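Local coordinates for group II chitinase (PDB 6JAV), which probably hydrolyses internal linkages of chitin as a family 18 glycosidase, this chain being the first catalytic domain of a larger insect protein, at residues 210-215 / 329-334. Numbering follows the deposited sequence.
With NAG (2-acetamido-2-deoxy-beta-D-glucopyranose), chain C.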
loop_
_atom_site.group_PDB
_atom_site.type_symbol
_atom_site.label_atom_id
_atom_site.label_comp_id
_atom_site.label_asym_id
_atom_site.label_seq_id
_atom_site.Cartn_x
_atom_site.Cartn_y
_atom_site.Cartn_z
ATOM N N HIS A 210 13.934 -4.232 -8.514
ATOM C CA HIS A 210 12.536 -3.952 -8.828
ATOM C C HIS A 210 11.707 -3.662 -7.581
ATOM O O HIS A 210 11.752 -4.417 -6.610
ATOM C CB HIS A 210 11.882 -5.081 -9.621
ATOM C CG HIS A 210 10.729 -4.595 -10.414
ATOM N ND1 HIS A 210 9.474 -4.395 -9.863
ATOM C CD2 HIS A 210 10.652 -4.176 -11.697
ATOM C CE1 HIS A 210 8.671 -3.898 -10.785
ATOM N NE2 HIS A 210 9.364 -3.748 -11.909
ATOM N N VAL A 211 10.902 -2.589 -7.641
ATOM C CA VAL A 211 9.982 -2.255 -6.547
ATOM C C VAL A 211 9.121 -3.445 -6.099
ATOM O O VAL A 211 8.782 -3.559 -4.915
ATOM C CB VAL A 211 9.139 -1.014 -6.926
ATOM C CG1 VAL A 211 8.291 -1.237 -8.169
ATOM C CG2 VAL A 211 8.262 -0.567 -5.725
ATOM N N ALA A 212 8.691 -4.304 -7.025
ATOM C CA ALA A 212 7.634 -5.275 -6.710
ATOM C C ALA A 212 7.704 -6.511 -7.604
ATOM O O ALA A 212 6.790 -6.795 -8.373
ATOM C CB ALA A 212 6.257 -4.606 -6.778
ATOM N N PRO A 213 8.766 -7.313 -7.476
ATOM C CA PRO A 213 8.819 -8.559 -8.257
ATOM C C PRO A 213 7.708 -9.516 -7.859
ATOM O O PRO A 213 7.341 -9.611 -6.679
ATOM C CB PRO A 213 10.177 -9.164 -7.885
ATOM C CG PRO A 213 10.800 -8.303 -6.897
ATOM C CD PRO A 213 9.845 -7.203 -6.488
ATOM N N LEU A 214 7.173 -10.226 -8.862
ATOM C CA LEU A 214 6.166 -11.259 -8.636
ATOM C C LEU A 214 6.813 -12.601 -8.296
ATOM O O LEU A 214 6.411 -13.259 -7.332
ATOM C CB LEU A 214 5.279 -11.397 -9.866
ATOM C CG LEU A 214 4.258 -12.523 -9.805
ATOM C CD1 LEU A 214 3.319 -12.410 -8.595
ATOM C CD2 LEU A 214 3.474 -12.547 -11.103
ATOM N N TYR A 215 7.834 -13.006 -9.055
ATOM C CA TYR A 215 8.488 -14.297 -8.881
ATOM C C TYR A 215 9.982 -14.110 -8.681
ATOM O O TYR A 215 10.579 -13.107 -9.098
ATOM C CB TYR A 215 8.269 -15.192 -10.114
ATOM C CG TYR A 215 6.838 -15.646 -10.310
ATOM C CD1 TYR A 215 6.186 -16.375 -9.322
ATOM C CD2 TYR A 215 6.129 -15.346 -11.467
ATOM C CE1 TYR A 215 4.890 -16.792 -9.486
ATOM C CE2 TYR A 215 4.809 -15.760 -11.631
ATOM C CZ TYR A 215 4.207 -16.496 -10.626
ATOM O OH TYR A 215 2.915 -16.947 -10.753
ATOM N N LYS A 329 -1.638 -7.298 -15.295
ATOM C CA LYS A 329 -2.513 -8.389 -15.700
ATOM C C LYS A 329 -1.987 -9.729 -15.203
ATOM O O LYS A 329 -2.767 -10.583 -14.746
ATOM C CB LYS A 329 -2.698 -8.414 -17.220
ATOM C CG LYS A 329 -3.501 -7.240 -17.752
ATOM C CD LYS A 329 -3.131 -6.980 -19.201
ATOM C CE LYS A 329 -4.248 -6.306 -19.976
ATOM N NZ LYS A 329 -4.083 -6.520 -21.452
ATOM N N LYS A 330 -0.667 -9.930 -15.262
ATOM C CA LYS A 330 -0.083 -11.166 -14.741
ATOM C C LYS A 330 -0.332 -11.290 -13.232
ATOM O O LYS A 330 -0.709 -12.359 -12.728
ATOM C CB LYS A 330 1.412 -11.182 -15.051
ATOM C CG LYS A 330 2.159 -12.416 -14.606
ATOM C CD LYS A 330 2.164 -13.479 -15.681
ATOM C CE LYS A 330 2.965 -14.700 -15.251
ATOM N NZ LYS A 330 4.426 -14.476 -15.255
ATOM N N LYS A 331 -0.111 -10.201 -12.497
ATOM C CA LYS A 331 -0.344 -10.214 -11.061
ATOM C C LYS A 331 -1.805 -10.493 -10.718
ATOM O O LYS A 331 -2.088 -11.223 -9.756
ATOM C CB LYS A 331 0.131 -8.900 -10.434
ATOM C CG LYS A 331 1.627 -8.771 -10.382
ATOM C CD LYS A 331 2.052 -7.471 -9.723
ATOM C CE LYS A 331 3.562 -7.431 -9.539
ATOM N NZ LYS A 331 4.008 -6.240 -8.764
ATOM N N VAL A 332 -2.751 -9.919 -11.466
ATOM C CA VAL A 332 -4.166 -10.182 -11.187
ATOM C C VAL A 332 -4.541 -11.623 -11.535
ATOM O O VAL A 332 -5.347 -12.246 -10.839
ATOM C CB VAL A 332 -5.080 -9.125 -11.838
ATOM C CG1 VAL A 332 -6.534 -9.442 -11.576
ATOM C CG2 VAL A 332 -4.741 -7.721 -11.293
ATOM N N ASN A 333 -3.977 -12.181 -12.612
ATOM C CA ASN A 333 -4.203 -13.605 -12.867
ATOM C C ASN A 333 -3.657 -14.459 -11.728
ATOM O O ASN A 333 -4.264 -15.477 -11.366
ATOM C CB ASN A 333 -3.585 -13.999 -14.203
ATOM C CG ASN A 333 -4.504 -13.676 -15.367
ATOM O OD1 ASN A 333 -4.164 -12.872 -16.239
ATOM N ND2 ASN A 333 -5.679 -14.289 -15.381
ATOM N N PHE A 334 -2.546 -14.032 -11.118
ATOM C CA PHE A 334 -2.004 -14.718 -9.939
ATOM C C PHE A 334 -2.985 -14.648 -8.767
ATOM O O PHE A 334 -3.259 -15.661 -8.109
ATOM C CB PHE A 334 -0.653 -14.082 -9.603
ATOM C CG PHE A 334 -0.040 -14.525 -8.310
ATOM C CD1 PHE A 334 0.756 -15.668 -8.269
ATOM C CD2 PHE A 334 -0.184 -13.773 -7.146
ATOM C CE1 PHE A 334 1.376 -16.067 -7.083
ATOM C CE2 PHE A 334 0.424 -14.188 -5.948
ATOM C CZ PHE A 334 1.209 -15.340 -5.928
HETATM C C1 NAG C . 5.853 -19.595 -5.729
HETATM C C2 NAG C . 6.839 -20.398 -6.564
HETATM C C3 NAG C . 6.744 -21.888 -6.213
HETATM C C4 NAG C . 6.877 -22.093 -4.707
HETATM C C5 NAG C . 5.878 -21.221 -3.958
HETATM C C6 NAG C . 6.018 -21.300 -2.449
HETATM C C7 NAG C . 7.559 -19.785 -8.839
HETATM C C8 NAG C . 8.936 -19.647 -8.275
HETATM N N2 NAG C . 6.604 -20.176 -7.983
HETATM O O3 NAG C . 7.810 -22.571 -6.863
HETATM O O4 NAG C . 6.677 -23.457 -4.352
HETATM O O5 NAG C . 6.076 -19.852 -4.339
HETATM O O6 NAG C . 7.135 -20.578 -1.938
HETATM O O7 NAG C . 7.326 -19.585 -10.023
#
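In this family 18 catalytic domain, which has a TIM-barrel fold, the loop between strand 192-195 and helix 227-236 packs against helix 325-337 through A212, L214 and Y215 on one side and K330, K331 and F334 on the other. K331 spans the gap to the loop: its chain is extended beyond CG, and NZ donates to A212 O at 2.9 Å, lying in the carbonyl plane on a lone pair, with a C=O...N angle of 140°. The same ammonium forms a salt bridge with D323, so this buried charge has both a carboxylate and a carbonyl for partners. H210 ND1 accepts a hydrogen bond from A212 N at 2.9 Å, near the imidazole plane, a link within the loop that joins the residue bearing this carbonyl to the imidazole two residues earlier.

L214 fills the middle of the interface. Its CG stands anti to the backbone N (chi1 175°), and the two methyls divide the work: CD1 sits over the F334 ring, 4.0 Å from its centroid and 12° off the normal, a CH-pi contact, while CD2 meets K330 CG at 3.7 Å. Helix 325-337 leads into barrel strand 342-346, so the contact joins the loop after strand 192-195 to the helix before the last strand of the barrel. The Y215 ring takes L214 CG over one face, near its rim, and its OH lies 3.5 Å from F334 CD1. K330, bent at chi2 and chi4, brings NZ to the edge of the tyrosine ring, 3.9 Å from CE2, and hydrogen-bonds to Q307 O. Acetyl O7 of the N-acetylglucosamine at the N228 glycosylation site approaches the ring obliquely, on the side away from L214, 3.5 Å from Y215 CD1.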